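PDB 5C2Y: RNA polymerase II subunit B1 CTD phosphatase RTR1 from Saccharomyces cerevisiae, which removes phosphate from the C-terminal domain repeats of the largest RNA polymerase II subunit and so regulates the polymerase during transcription. Local coordinates for residues E10-T15 and L36-L41; L42-C47 and N73-C78; K48-L53 and Y80-K85; R89-F94 and L113-S118. All blocks are in the same frame, centred on the assembly; numbering follows the deposited sequence.

Contact 1 of 4, residues E10-T15 and L36-L41; sequences EDIKET and LEIIGL
I12 and I38 have their CA atoms 6.4 Å apart where the helical segments 10-15 and 36-41 pass each other, the axes approaching to 9.8 Å with their N-to-C directions 136° apart, nearer antiparallel than parallel. L41 does most of the joining. Its two methyls divide the work: CD1 lies against the methyl of T15, 3.6 Å from CG2, while CD2 reaches the other way along the helix, to the backbone at D11 and to I12 CG1 at 3.9 Å. The aliphatic part of D11 adds CB to the same patch, and its carboxylate turns back to T8 through OD1. This is helix-on-helix packing in an all-helical fold: helices 9-17 and 28-42 meet here, and I12 and I38 both go on to touch L56 of helix 50-56. Between those two isoleucines the approach is looser, I12 CG2 to I38 CG1 at 4.3 Å. T15 presents its methyl to L41 because CG2 stands opposite the backbone N while the hydroxyl, on the other branch (chi1 -42°), bonds D11 O, with OG1 to O 2.6 Å. E37 crosses T15 at about a right angle, its OE1 3.8 Å from T15 CG2.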
loop_
_atom_site.group_PDB
_atom_site.type_symbol
_atom_site.label_atom_id
_atom_site.label_comp_id
_atom_site.label_asym_id
_atom_site.label_seq_id
_atom_site.Cartn_x
_atom_site.Cartn_y
_atom_site.Cartn_z
ATOM N N GLU A 10 12.317 -7.317 4.608
ATOM C CA GLU A 10 13.756 -7.306 4.463
ATOM C C GLU A 10 14.157 -6.655 3.137
ATOM O O GLU A 10 15.116 -5.870 3.095
ATOM C CB GLU A 10 14.323 -8.717 4.585
ATOM C CG GLU A 10 15.848 -8.751 4.726
ATOM C CD GLU A 10 16.369 -7.942 5.915
ATOM O OE1 GLU A 10 15.595 -7.720 6.881
ATOM O OE2 GLU A 10 17.556 -7.524 5.877
ATOM N N ASP A 11 13.426 -6.965 2.067
ATOM C CA ASP A 11 13.666 -6.324 0.770
ATOM C C ASP A 11 13.570 -4.808 0.869
ATOM O O ASP A 11 14.392 -4.085 0.316
ATOM C CB ASP A 11 12.672 -6.826 -0.272
ATOM C CG ASP A 11 12.696 -8.330 -0.412
ATOM O OD1 ASP A 11 13.455 -8.993 0.343
ATOM O OD2 ASP A 11 11.986 -8.841 -1.308
ATOM N N ILE A 12 12.556 -4.346 1.590
ATOM C CA ILE A 12 12.343 -2.931 1.843
ATOM C C ILE A 12 13.494 -2.316 2.636
ATOM O O ILE A 12 13.873 -1.163 2.412
ATOM C CB ILE A 12 11.018 -2.733 2.592
ATOM C CG1 ILE A 12 9.879 -3.233 1.713
ATOM C CG2 ILE A 12 10.805 -1.299 2.937
ATOM C CD1 ILE A 12 8.586 -3.282 2.395
ATOM N N LYS A 13 14.047 -3.093 3.563
ATOM C CA LYS A 13 15.105 -2.602 4.433
ATOM C C LYS A 13 16.428 -2.579 3.676
ATOM O O LYS A 13 17.225 -1.654 3.842
ATOM C CB LYS A 13 15.229 -3.468 5.692
ATOM C CG LYS A 13 14.195 -3.228 6.801
ATOM C CD LYS A 13 14.409 -4.272 7.882
ATOM C CE LYS A 13 13.315 -4.294 8.944
ATOM N NZ LYS A 13 13.239 -5.661 9.572
ATOM N N GLU A 14 16.649 -3.592 2.840
ATOM C CA GLU A 14 17.894 -3.731 2.091
ATOM C C GLU A 14 17.941 -2.827 0.862
ATOM O O GLU A 14 18.959 -2.191 0.590
ATOM C CB GLU A 14 18.108 -5.194 1.659
ATOM C CG GLU A 14 18.660 -6.119 2.759
ATOM C CD GLU A 14 18.347 -7.605 2.514
ATOM O OE1 GLU A 14 17.690 -7.915 1.488
ATOM O OE2 GLU A 14 18.747 -8.458 3.355
ATOM N N THR A 15 16.839 -2.768 0.125
ATOM C CA THR A 15 16.810 -2.071 -1.154
ATOM C C THR A 15 16.650 -0.552 -0.995
ATOM O O THR A 15 17.024 0.197 -1.891
ATOM C CB THR A 15 15.669 -2.617 -2.044
ATOM O OG1 THR A 15 15.631 -4.051 -1.950
ATOM C CG2 THR A 15 15.843 -2.198 -3.501
ATOM N N LEU A 36 10.860 6.537 -3.730
ATOM C CA LEU A 36 10.837 5.932 -5.073
ATOM C C LEU A 36 11.494 4.566 -5.068
ATOM O O LEU A 36 11.285 3.754 -5.975
ATOM C CB LEU A 36 11.519 6.822 -6.108
ATOM C CG LEU A 36 10.907 8.208 -6.309
ATOM C CD1 LEU A 36 11.749 8.992 -7.290
ATOM C CD2 LEU A 36 9.450 8.144 -6.771
ATOM N N GLU A 37 12.280 4.297 -4.038
ATOM C CA GLU A 37 12.882 2.981 -3.930
ATOM C C GLU A 37 11.867 1.930 -3.518
ATOM O O GLU A 37 11.871 0.826 -4.057
ATOM C CB GLU A 37 14.059 2.995 -2.952
ATOM C CG GLU A 37 15.361 3.429 -3.613
ATOM C CD GLU A 37 15.796 2.483 -4.728
ATOM O OE1 GLU A 37 15.285 1.349 -4.788
ATOM O OE2 GLU A 37 16.641 2.872 -5.557
ATOM N N ILE A 38 11.006 2.268 -2.559
ATOM C CA ILE A 38 9.911 1.370 -2.169
ATOM C C ILE A 38 8.925 1.158 -3.324
ATOM O O ILE A 38 8.606 0.027 -3.681
ATOM C CB ILE A 38 9.154 1.910 -0.949
ATOM C CG1 ILE A 38 10.074 1.931 0.269
ATOM C CG2 ILE A 38 7.967 1.049 -0.655
ATOM C CD1 ILE A 38 9.572 2.786 1.367
ATOM N N ILE A 39 8.460 2.258 -3.913
ATOM C CA ILE A 39 7.545 2.195 -5.049
ATOM C C ILE A 39 8.167 1.465 -6.236
ATOM O O ILE A 39 7.468 0.775 -6.978
ATOM C CB ILE A 39 7.099 3.595 -5.471
ATOM C CG1 ILE A 39 6.290 4.225 -4.336
ATOM C CG2 ILE A 39 6.272 3.538 -6.734
ATOM C CD1 ILE A 39 5.671 5.522 -4.694
ATOM N N GLY A 40 9.483 1.593 -6.406
ATOM C CA GLY A 40 10.172 0.797 -7.398
ATOM C C GLY A 40 9.982 -0.678 -7.088
ATOM O O GLY A 40 9.838 -1.512 -7.971
ATOM N N LEU A 41 9.965 -1.005 -5.807
ATOM C CA LEU A 41 9.845 -2.388 -5.368
ATOM C C LEU A 41 8.418 -2.929 -5.530
ATOM O O LEU A 41 8.212 -4.119 -5.796
ATOM C CB LEU A 41 10.289 -2.493 -3.910
ATOM C CG LEU A 41 11.166 -3.651 -3.449
ATOM C CD1 LEU A 41 12.535 -3.547 -4.047
ATOM C CD2 LEU A 41 11.263 -3.606 -1.945
#

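Contact 2 of 4, residues L42-C47 and N73-C78; sequences LCDSEC and NLNKRC. With ZN (zinc ion), chain C.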
loop_
_atom_site.group_PDB
_atom_site.type_symbol
_atom_site.label_atom_id
_atom_site.label_comp_id
_atom_site.label_asym_id
_atom_site.label_seq_id
_atom_site.Cartn_x
_atom_site.Cartn_y
_atom_site.Cartn_z
ATOM N N LEU A 42 7.425 -2.061 -5.387
ATOM C CA LEU A 42 6.050 -2.536 -5.364
ATOM C C LEU A 42 5.256 -2.250 -6.626
ATOM O O LEU A 42 4.082 -2.613 -6.698
ATOM C CB LEU A 42 5.316 -1.935 -4.168
ATOM C CG LEU A 42 5.677 -2.515 -2.807
ATOM C CD1 LEU A 42 4.621 -2.142 -1.797
ATOM C CD2 LEU A 42 5.787 -3.996 -2.894
ATOM N N CYS A 43 5.872 -1.611 -7.616
ATOM C CA CYS A 43 5.121 -1.180 -8.798
ATOM C C CYS A 43 4.772 -2.318 -9.757
ATOM O O CYS A 43 3.742 -2.276 -10.422
ATOM C CB CYS A 43 5.888 -0.092 -9.564
ATOM S SG CYS A 43 7.346 -0.643 -10.519
ATOM N N ASP A 44 5.622 -3.330 -9.846
ATOM C CA ASP A 44 5.352 -4.430 -10.762
ATOM C C ASP A 44 5.274 -5.754 -10.035
ATOM O O ASP A 44 5.011 -6.783 -10.646
ATOM C CB ASP A 44 6.422 -4.512 -11.837
ATOM C CG ASP A 44 5.867 -4.999 -13.158
ATOM O OD1 ASP A 44 4.830 -4.465 -13.606
ATOM O OD2 ASP A 44 6.460 -5.921 -13.757
ATOM N N SER A 45 5.522 -5.721 -8.734
ATOM C CA SER A 45 5.465 -6.907 -7.914
ATOM C C SER A 45 4.613 -6.607 -6.690
ATOM O O SER A 45 4.161 -5.479 -6.490
ATOM C CB SER A 45 6.867 -7.371 -7.515
ATOM O OG SER A 45 7.569 -6.378 -6.786
ATOM N N GLU A 46 4.387 -7.617 -5.870
ATOM C CA GLU A 46 3.422 -7.489 -4.805
ATOM C C GLU A 46 4.063 -7.719 -3.433
ATOM O O GLU A 46 5.165 -8.263 -3.325
ATOM C CB GLU A 46 2.274 -8.473 -5.045
ATOM C CG GLU A 46 2.781 -9.883 -5.243
ATOM C CD GLU A 46 1.673 -10.923 -5.376
ATOM O OE1 GLU A 46 1.344 -11.298 -6.526
ATOM O OE2 GLU A 46 1.140 -11.374 -4.329
ATOM N N CYS A 47 3.372 -7.277 -2.389
ATOM C CA CYS A 47 3.760 -7.596 -1.030
ATOM C C CYS A 47 3.658 -9.070 -0.756
ATOM O O CYS A 47 2.680 -9.718 -1.148
ATOM C CB CYS A 47 2.879 -6.873 -0.028
ATOM S SG CYS A 47 3.380 -5.231 0.311
ATOM N N ASN A 73 -1.331 0.213 -11.736
ATOM C CA ASN A 73 -2.290 0.166 -12.825
ATOM C C ASN A 73 -1.641 0.325 -14.199
ATOM O O ASN A 73 -2.014 -0.341 -15.166
ATOM C CB ASN A 73 -3.344 1.253 -12.636
ATOM C CG ASN A 73 -4.381 0.893 -11.583
ATOM O OD1 ASN A 73 -5.127 1.756 -11.116
ATOM N ND2 ASN A 73 -4.429 -0.380 -11.201
ATOM N N LEU A 74 -0.672 1.226 -14.262
ATOM C CA LEU A 74 0.146 1.461 -15.447
ATOM C C LEU A 74 0.912 0.216 -15.867
ATOM O O LEU A 74 1.062 -0.078 -17.053
ATOM C CB LEU A 74 1.133 2.578 -15.149
ATOM C CG LEU A 74 1.650 3.513 -16.225
ATOM C CD1 LEU A 74 0.606 4.574 -16.495
ATOM C CD2 LEU A 74 2.938 4.125 -15.716
ATOM N N ASN A 75 1.436 -0.489 -14.875
ATOM C CA ASN A 75 2.052 -1.777 -15.098
ATOM C C ASN A 75 1.025 -2.891 -15.110
ATOM O O ASN A 75 1.360 -4.046 -14.838
ATOM C CB ASN A 75 3.081 -2.072 -14.018
ATOM C CG ASN A 75 4.281 -1.162 -14.092
ATOM O OD1 ASN A 75 5.268 -1.476 -14.758
ATOM N ND2 ASN A 75 4.221 -0.048 -13.383
ATOM N N LYS A 76 -0.224 -2.533 -15.387
ATOM C CA LYS A 76 -1.303 -3.508 -15.514
ATOM C C LYS A 76 -1.486 -4.388 -14.279
ATOM O O LYS A 76 -1.627 -5.600 -14.418
ATOM C CB LYS A 76 -1.057 -4.405 -16.733
ATOM C CG LYS A 76 -0.929 -3.669 -18.056
ATOM C CD LYS A 76 -0.373 -4.611 -19.115
ATOM C CE LYS A 76 -0.395 -3.998 -20.521
ATOM N NZ LYS A 76 0.291 -4.856 -21.550
ATOM N N ARG A 77 -1.479 -3.793 -13.080
ATOM C CA ARG A 77 -1.672 -4.555 -11.840
ATOM C C ARG A 77 -2.760 -3.957 -10.973
ATOM O O ARG A 77 -2.942 -2.748 -10.961
ATOM C CB ARG A 77 -0.378 -4.626 -11.043
ATOM C CG ARG A 77 0.806 -5.001 -11.884
ATOM C CD ARG A 77 1.972 -5.386 -11.025
ATOM N NE ARG A 77 1.673 -6.604 -10.287
ATOM C CZ ARG A 77 2.110 -7.813 -10.628
ATOM N NH1 ARG A 77 2.894 -7.963 -11.694
ATOM N NH2 ARG A 77 1.776 -8.866 -9.890
ATOM N N CYS A 78 -3.496 -4.810 -10.266
ATOM C CA CYS A 78 -4.470 -4.371 -9.259
ATOM C C CYS A 78 -3.848 -3.322 -8.335
ATOM O O CYS A 78 -2.681 -3.410 -7.970
ATOM C CB CYS A 78 -4.958 -5.574 -8.454
ATOM S SG CYS A 78 -6.290 -5.263 -7.283
HETATM ZN ZN ZN C . -6.695 -7.521 -6.705
#
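The guanidinium of R77 has the backbone of D44 and S45 over one face and the carboxylate of E46 at its edge. S45 N lies 4.1 Å above the guanidinium plane, offset toward the rim, and D44 O sits over the same face close to NH1, at an angle too poor for a hydrogen bond. At the edge, E46 OE1 is 4.2 Å from R77 NH2, beyond a salt bridge, and the two planes are 62° apart. The acid should still steady the positive charge across that distance, as may D44, whose OD1 is 4.4 Å from R77 NH1. A bend at chi3 (66°) swings the end of R77 over the D44-S45 backbone, and its CD rests 3.6 Å from C43 O. A leucine in place of R77 would probably take away the positive charge facing D44 and the one at the edge near E46, leaving R72 as the arginine beside E46, and uncover the peptide between D44 and S45. Next to it N75 crosses D44 at about a right angle, CB toward the carboxylate, while its ND2 is held by E71 O. K76, with positive phi, closes helix 62-74 in a Schellman motif. From the last turn of that helix N73 ND2 donates to R77 O at 2.8 Å, which ties down the backbone just before C78, whose SG binds the zinc ion at 2.4 Å. The loop 42-47 thus runs from helix 28-42 toward helix 50-56 past the C-terminal end of helix 62-74, and R72 of that helix ties the two segments by bonding L42 O, S45 O and C78 O.

Contact 3 of 4, residues K48-L53 and Y80-K85; sequences KDEKTL and YPLCGK. With ZN (zinc ion), chain C.
P81 and L82, the middle residues of the type I beta turn from Y80 to C83 in the Rtr1-type zinc finger, pack against the start of helix 50-56 through L53 and D49. L53 spreads its branches over three partners. With CG opposite the backbone N (chi1 -176°) the side chain extends toward the turn, putting CD1 3.8 Å from P81 CG, while CD2 meets both L82 CD1, at 3.7 Å, and the phenol end of Y80, whose CE1 is also 3.7 Å away. An alanine in place of L53 would probably open a gap between the helix and the turn and leave the Y80 ring and L82 without their shared apolar neighbour. The other L82 methyl, CD2, lies against the peptide of D49, 3.4 Å from its O. D49 is the N-cap of the helix: OD1 takes T52 N on its anti side at 3.0 Å and the T52 hydroxyl on its syn side. The two bonds on one oxygen limit how far the carboxylate can turn, and its OD2 has a weak salt bridge with K51 NZ. Outside the contact Y80 OH bonds E164, and E50 pairs with R168. At the far end of the turn C83 SG binds the zinc ion at 2.2 Å and also accepts K85 N at 3.2 Å, a backbone N-H to sulfur bond of the kind common at zinc-bound cysteines in zinc fingers.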
loop_
_atom_site.group_PDB
_atom_site.type_symbol
_atom_site.label_atom_id
_atom_site.label_comp_id
_atom_site.label_asym_id
_atom_site.label_seq_id
_atom_site.Cartn_x
_atom_site.Cartn_y
_atom_site.Cartn_z
ATOM N N LYS A 48 4.645 -9.589 -0.038
ATOM C CA LYS A 48 4.638 -10.985 0.371
ATOM C C LYS A 48 3.419 -11.259 1.273
ATOM O O LYS A 48 2.761 -12.283 1.144
ATOM C CB LYS A 48 5.967 -11.327 1.066
ATOM C CG LYS A 48 6.104 -12.754 1.566
ATOM C CD LYS A 48 6.197 -13.751 0.431
ATOM C CE LYS A 48 6.280 -15.176 0.957
ATOM N NZ LYS A 48 5.703 -16.180 0.014
ATOM N N ASP A 49 3.082 -10.306 2.135
ATOM C CA ASP A 49 2.093 -10.551 3.166
ATOM C C ASP A 49 1.594 -9.286 3.875
ATOM O O ASP A 49 2.085 -8.182 3.641
ATOM C CB ASP A 49 2.683 -11.492 4.199
ATOM C CG ASP A 49 3.994 -10.981 4.763
ATOM O OD1 ASP A 49 4.286 -9.767 4.627
ATOM O OD2 ASP A 49 4.728 -11.793 5.365
ATOM N N GLU A 50 0.647 -9.463 4.785
ATOM C CA GLU A 50 0.006 -8.335 5.442
ATOM C C GLU A 50 0.943 -7.556 6.343
ATOM O O GLU A 50 0.759 -6.358 6.568
ATOM C CB GLU A 50 -1.175 -8.833 6.244
ATOM C CG GLU A 50 -2.124 -9.672 5.429
ATOM C CD GLU A 50 -3.418 -9.895 6.167
ATOM O OE1 GLU A 50 -3.381 -9.745 7.408
ATOM O OE2 GLU A 50 -4.450 -10.198 5.517
ATOM N N LYS A 51 1.950 -8.248 6.858
ATOM C CA LYS A 51 2.946 -7.675 7.759
ATOM C C LYS A 51 3.808 -6.653 7.023
ATOM O O LYS A 51 4.204 -5.617 7.566
ATOM C CB LYS A 51 3.800 -8.809 8.340
ATOM C CG LYS A 51 4.779 -8.445 9.433
ATOM C CD LYS A 51 5.335 -9.724 10.090
ATOM C CE LYS A 51 5.831 -10.752 9.055
ATOM N NZ LYS A 51 4.817 -11.813 8.718
ATOM N N THR A 52 4.085 -6.947 5.763
ATOM C CA THR A 52 4.888 -6.056 4.944
ATOM C C THR A 52 4.055 -4.835 4.548
ATOM O O THR A 52 4.499 -3.694 4.737
ATOM C CB THR A 52 5.428 -6.790 3.708
ATOM O OG1 THR A 52 6.262 -7.867 4.142
ATOM C CG2 THR A 52 6.247 -5.872 2.841
ATOM N N LEU A 53 2.839 -5.070 4.042
ATOM C CA LEU A 53 1.939 -3.968 3.702
ATOM C C LEU A 53 1.724 -3.053 4.911
ATOM O O LEU A 53 1.723 -1.830 4.764
ATOM C CB LEU A 53 0.605 -4.490 3.182
ATOM C CG LEU A 53 -0.419 -3.448 2.701
ATOM C CD1 LEU A 53 0.133 -2.580 1.600
ATOM C CD2 LEU A 53 -1.662 -4.115 2.202
ATOM N N TYR A 80 -4.143 -2.647 -5.233
ATOM C CA TYR A 80 -3.809 -3.089 -3.879
ATOM C C TYR A 80 -2.484 -3.844 -3.895
ATOM O O TYR A 80 -2.333 -4.789 -4.665
ATOM C CB TYR A 80 -4.938 -3.971 -3.338
ATOM C CG TYR A 80 -4.938 -4.260 -1.841
ATOM C CD1 TYR A 80 -4.761 -3.248 -0.910
ATOM C CD2 TYR A 80 -5.181 -5.539 -1.369
ATOM C CE1 TYR A 80 -4.807 -3.507 0.444
ATOM C CE2 TYR A 80 -5.220 -5.810 -0.022
ATOM C CZ TYR A 80 -5.035 -4.793 0.879
ATOM O OH TYR A 80 -5.081 -5.077 2.222
ATOM N N PRO A 81 -1.521 -3.446 -3.046
ATOM C CA PRO A 81 -0.185 -4.046 -3.212
ATOM C C PRO A 81 -0.066 -5.547 -2.898
ATOM O O PRO A 81 0.977 -6.117 -3.221
ATOM C CB PRO A 81 0.690 -3.226 -2.248
ATOM C CG PRO A 81 0.005 -1.916 -2.138
ATOM C CD PRO A 81 -1.480 -2.253 -2.190
ATOM N N LEU A 82 -1.084 -6.180 -2.317
ATOM C CA LEU A 82 -0.989 -7.614 -2.022
ATOM C C LEU A 82 -1.451 -8.445 -3.206
ATOM O O LEU A 82 -1.253 -9.654 -3.221
ATOM C CB LEU A 82 -1.808 -7.983 -0.778
ATOM C CG LEU A 82 -1.348 -7.547 0.626
ATOM C CD1 LEU A 82 -2.437 -7.710 1.660
ATOM C CD2 LEU A 82 -0.135 -8.307 1.076
ATOM N N CYS A 83 -2.054 -7.803 -4.203
ATOM C CA CYS A 83 -2.683 -8.516 -5.315
ATOM C C CYS A 83 -1.840 -8.531 -6.566
ATOM O O CYS A 83 -1.370 -7.486 -7.004
ATOM C CB CYS A 83 -4.031 -7.893 -5.659
ATOM S SG CYS A 83 -4.872 -8.737 -7.014
ATOM N N GLY A 84 -1.684 -9.708 -7.160
ATOM C CA GLY A 84 -0.919 -9.866 -8.380
ATOM C C GLY A 84 -1.768 -9.982 -9.629
ATOM O O GLY A 84 -1.256 -10.193 -10.718
ATOM N N LYS A 85 -3.078 -9.852 -9.481
ATOM C CA LYS A 85 -3.970 -9.823 -10.633
ATOM C C LYS A 85 -3.959 -8.435 -11.287
ATOM O O LYS A 85 -3.388 -7.474 -10.753
ATOM C CB LYS A 85 -5.398 -10.190 -10.225
ATOM C CG LYS A 85 -5.628 -11.640 -9.835
ATOM C CD LYS A 85 -6.922 -11.771 -9.014
ATOM C CE LYS A 85 -8.049 -12.460 -9.757
ATOM N NZ LYS A 85 -7.704 -13.884 -10.050
HETATM ZN ZN ZN C . -6.695 -7.521 -6.705
#

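Contact 4 of 4, residues R89-F94 and L113-S118; sequences RIRDPF and LSHYCS. With ZN (zinc ion), chain C.
R91 reaches across to S114 and H115 from its CB outward. CB points toward residues 113-118 and chi1 (59°) places CG between the backbone N and the carbonyl carbon, on the side where S114 O lies 4.1 Å from CG. CD comes next and does most of the touching: H115 CE1 is 3.7 Å from it, and S114 CB is 4.0 Å from the same CD. The chain bends at chi3, carrying the guanidinium past the imidazole with the planes 53° apart and NH1 3.8 Å from the same CE1, an oblique approach and not a stack. At the tip NH2 makes a weak, long ion pair with a bound sulfate, probably from the crystallisation liquor, while D98 and T99 of helix 96-104 touch the arginine too. S114 sends its hydroxyl back to Y110 O. The backbones join two residues earlier, where R89 N donates to L113 O at 2.9 Å, nearly straight at 169° but from above the carbonyl plane. R89 O then receives a CA-H contact from S114 CA at 3.2 Å. Together these hold the irregular chain 89-94 beside the connection between helices 110-113 and 119-129. That connection supplies C117, whose SG binds the zinc ion at 2.3 Å; with C78, C83 and H121 it makes the three-cysteine, one-histidine site of the Rtr1-type zinc finger.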
loop_
_atom_site.group_PDB
_atom_site.type_symbol
_atom_site.label_atom_id
_atom_site.label_comp_id
_atom_site.label_asym_id
_atom_site.label_seq_id
_atom_site.Cartn_x
_atom_site.Cartn_y
_atom_site.Cartn_z
ATOM N N ARG A 89 -11.118 -3.896 -15.729
ATOM C CA ARG A 89 -11.302 -3.146 -16.964
ATOM C C ARG A 89 -10.107 -2.234 -17.227
ATOM O O ARG A 89 -9.632 -1.579 -16.313
ATOM C CB ARG A 89 -12.600 -2.323 -16.904
ATOM C CG ARG A 89 -13.850 -3.117 -16.492
ATOM C CD ARG A 89 -14.217 -4.246 -17.482
ATOM N NE ARG A 89 -14.524 -3.771 -18.836
ATOM C CZ ARG A 89 -14.863 -4.560 -19.853
ATOM N NH1 ARG A 89 -14.927 -5.873 -19.685
ATOM N NH2 ARG A 89 -15.122 -4.043 -21.047
ATOM N N ILE A 90 -9.617 -2.183 -18.465
ATOM C CA ILE A 90 -8.504 -1.288 -18.781
ATOM C C ILE A 90 -9.012 0.124 -18.959
ATOM O O ILE A 90 -10.192 0.336 -19.276
ATOM C CB ILE A 90 -7.751 -1.683 -20.068
ATOM C CG1 ILE A 90 -8.712 -1.688 -21.261
ATOM C CG2 ILE A 90 -7.029 -3.022 -19.896
ATOM C CD1 ILE A 90 -8.168 -2.417 -22.484
ATOM N N ARG A 91 -8.122 1.087 -18.733
ATOM C CA ARG A 91 -8.412 2.481 -18.996
ATOM C C ARG A 91 -7.198 3.186 -19.563
ATOM O O ARG A 91 -6.051 2.837 -19.262
ATOM C CB ARG A 91 -8.897 3.201 -17.740
ATOM C CG ARG A 91 -7.943 3.185 -16.575
ATOM C CD ARG A 91 -8.426 4.145 -15.509
ATOM N NE ARG A 91 -8.319 5.525 -15.970
ATOM C CZ ARG A 91 -7.362 6.370 -15.582
ATOM N NH1 ARG A 91 -6.438 5.982 -14.709
ATOM N NH2 ARG A 91 -7.331 7.610 -16.058
ATOM N N ASP A 92 -7.484 4.179 -20.396
ATOM C CA ASP A 92 -6.503 5.008 -21.055
ATOM C C ASP A 92 -6.263 6.256 -20.196
ATOM O O ASP A 92 -7.180 7.047 -19.983
ATOM C CB ASP A 92 -7.027 5.360 -22.447
ATOM C CG ASP A 92 -6.053 6.128 -23.261
ATOM O OD1 ASP A 92 -4.955 6.448 -22.760
ATOM O OD2 ASP A 92 -6.373 6.406 -24.432
ATOM N N PRO A 93 -5.037 6.433 -19.677
ATOM C CA PRO A 93 -4.774 7.590 -18.809
ATOM C C PRO A 93 -4.924 8.931 -19.513
ATOM O O PRO A 93 -5.069 9.937 -18.832
ATOM C CB PRO A 93 -3.323 7.392 -18.373
ATOM C CG PRO A 93 -3.007 5.980 -18.647
ATOM C CD PRO A 93 -3.861 5.559 -19.803
ATOM N N PHE A 94 -4.869 8.956 -20.841
ATOM C CA PHE A 94 -5.037 10.213 -21.571
ATOM C C PHE A 94 -6.450 10.362 -22.130
ATOM O O PHE A 94 -6.742 11.338 -22.810
ATOM C CB PHE A 94 -4.013 10.320 -22.710
ATOM C CG PHE A 94 -2.577 10.266 -22.246
ATOM C CD1 PHE A 94 -1.913 11.419 -21.872
ATOM C CD2 PHE A 94 -1.906 9.065 -22.184
ATOM C CE1 PHE A 94 -0.618 11.373 -21.448
ATOM C CE2 PHE A 94 -0.596 9.006 -21.757
ATOM C CZ PHE A 94 0.048 10.157 -21.389
ATOM N N LEU A 113 -13.456 -1.049 -10.917
ATOM C CA LEU A 113 -12.966 -2.189 -11.674
ATOM C C LEU A 113 -11.893 -1.772 -12.685
ATOM O O LEU A 113 -11.133 -2.616 -13.181
ATOM C CB LEU A 113 -14.125 -2.907 -12.357
ATOM C CG LEU A 113 -14.987 -3.740 -11.400
ATOM C CD1 LEU A 113 -15.978 -4.623 -12.149
ATOM C CD2 LEU A 113 -14.116 -4.593 -10.505
ATOM N N SER A 114 -11.796 -0.470 -12.956
ATOM C CA SER A 114 -10.695 0.046 -13.781
ATOM C C SER A 114 -9.383 0.259 -12.987
ATOM O O SER A 114 -8.335 0.450 -13.586
ATOM C CB SER A 114 -11.108 1.355 -14.484
ATOM O OG SER A 114 -11.578 2.333 -13.572
ATOM N N HIS A 115 -9.444 0.202 -11.657
ATOM C CA HIS A 115 -8.244 0.325 -10.819
ATOM C C HIS A 115 -7.880 -0.950 -10.035
ATOM O O HIS A 115 -6.734 -1.110 -9.575
ATOM C CB HIS A 115 -8.419 1.494 -9.840
ATOM C CG HIS A 115 -8.714 2.792 -10.525
ATOM N ND1 HIS A 115 -7.786 3.449 -11.301
ATOM C CD2 HIS A 115 -9.853 3.520 -10.598
ATOM C CE1 HIS A 115 -8.332 4.544 -11.802
ATOM N NE2 HIS A 115 -9.582 4.612 -11.391
ATOM N N TYR A 116 -8.850 -1.849 -9.869
ATOM C CA TYR A 116 -8.651 -3.041 -9.048
ATOM C C TYR A 116 -9.276 -4.268 -9.688
ATOM O O TYR A 116 -10.072 -4.165 -10.613
ATOM C CB TYR A 116 -9.228 -2.829 -7.646
ATOM C CG TYR A 116 -8.684 -1.614 -6.931
ATOM C CD1 TYR A 116 -7.474 -1.651 -6.271
ATOM C CD2 TYR A 116 -9.382 -0.426 -6.934
ATOM C CE1 TYR A 116 -6.990 -0.536 -5.630
ATOM C CE2 TYR A 116 -8.909 0.680 -6.297
ATOM C CZ TYR A 116 -7.720 0.624 -5.643
ATOM O OH TYR A 116 -7.269 1.753 -5.004
ATOM N N CYS A 117 -8.900 -5.438 -9.198
ATOM C CA CYS A 117 -9.404 -6.691 -9.743
ATOM C C CYS A 117 -10.840 -6.920 -9.309
ATOM O O CYS A 117 -11.548 -7.732 -9.898
ATOM C CB CYS A 117 -8.540 -7.867 -9.292
ATOM S SG CYS A 117 -8.701 -8.267 -7.530
ATOM N N SER A 118 -11.260 -6.199 -8.274
ATOM C CA SER A 118 -12.568 -6.411 -7.662
ATOM C C SER A 118 -12.930 -5.279 -6.713
ATOM O O SER A 118 -12.073 -4.480 -6.317
ATOM C CB SER A 118 -12.575 -7.720 -6.905
ATOM O OG SER A 118 -11.438 -7.732 -6.071
HETATM ZN ZN ZN C . -6.695 -7.521 -6.705
#

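In the fold
Contact 1 lies away from the metal, a partly buried apolar join of helices 9-17 and 28-42. Contact 3 is also partly buried and mostly aliphatic, and the two meet where I12 packs on T52. Contacts 2 and 4 lie at the surface and are more polar: an arginine lies over a peptide in contact 2, while contact 4 pairs a backbone hydrogen bond with an arginine beside a histidine. Contacts 2, 3 and 4 converge on one zinc ion, each supplying a cysteine ligand. Contacts 2 and 3 interleave along the chain and are stitched together by backbone pairs C47 with P81 and C78 with K85; contact 4 connects to contact 2 through N73 and H115. Contact 1, 25 Å from contact 4 between centres, takes no part in the metal site.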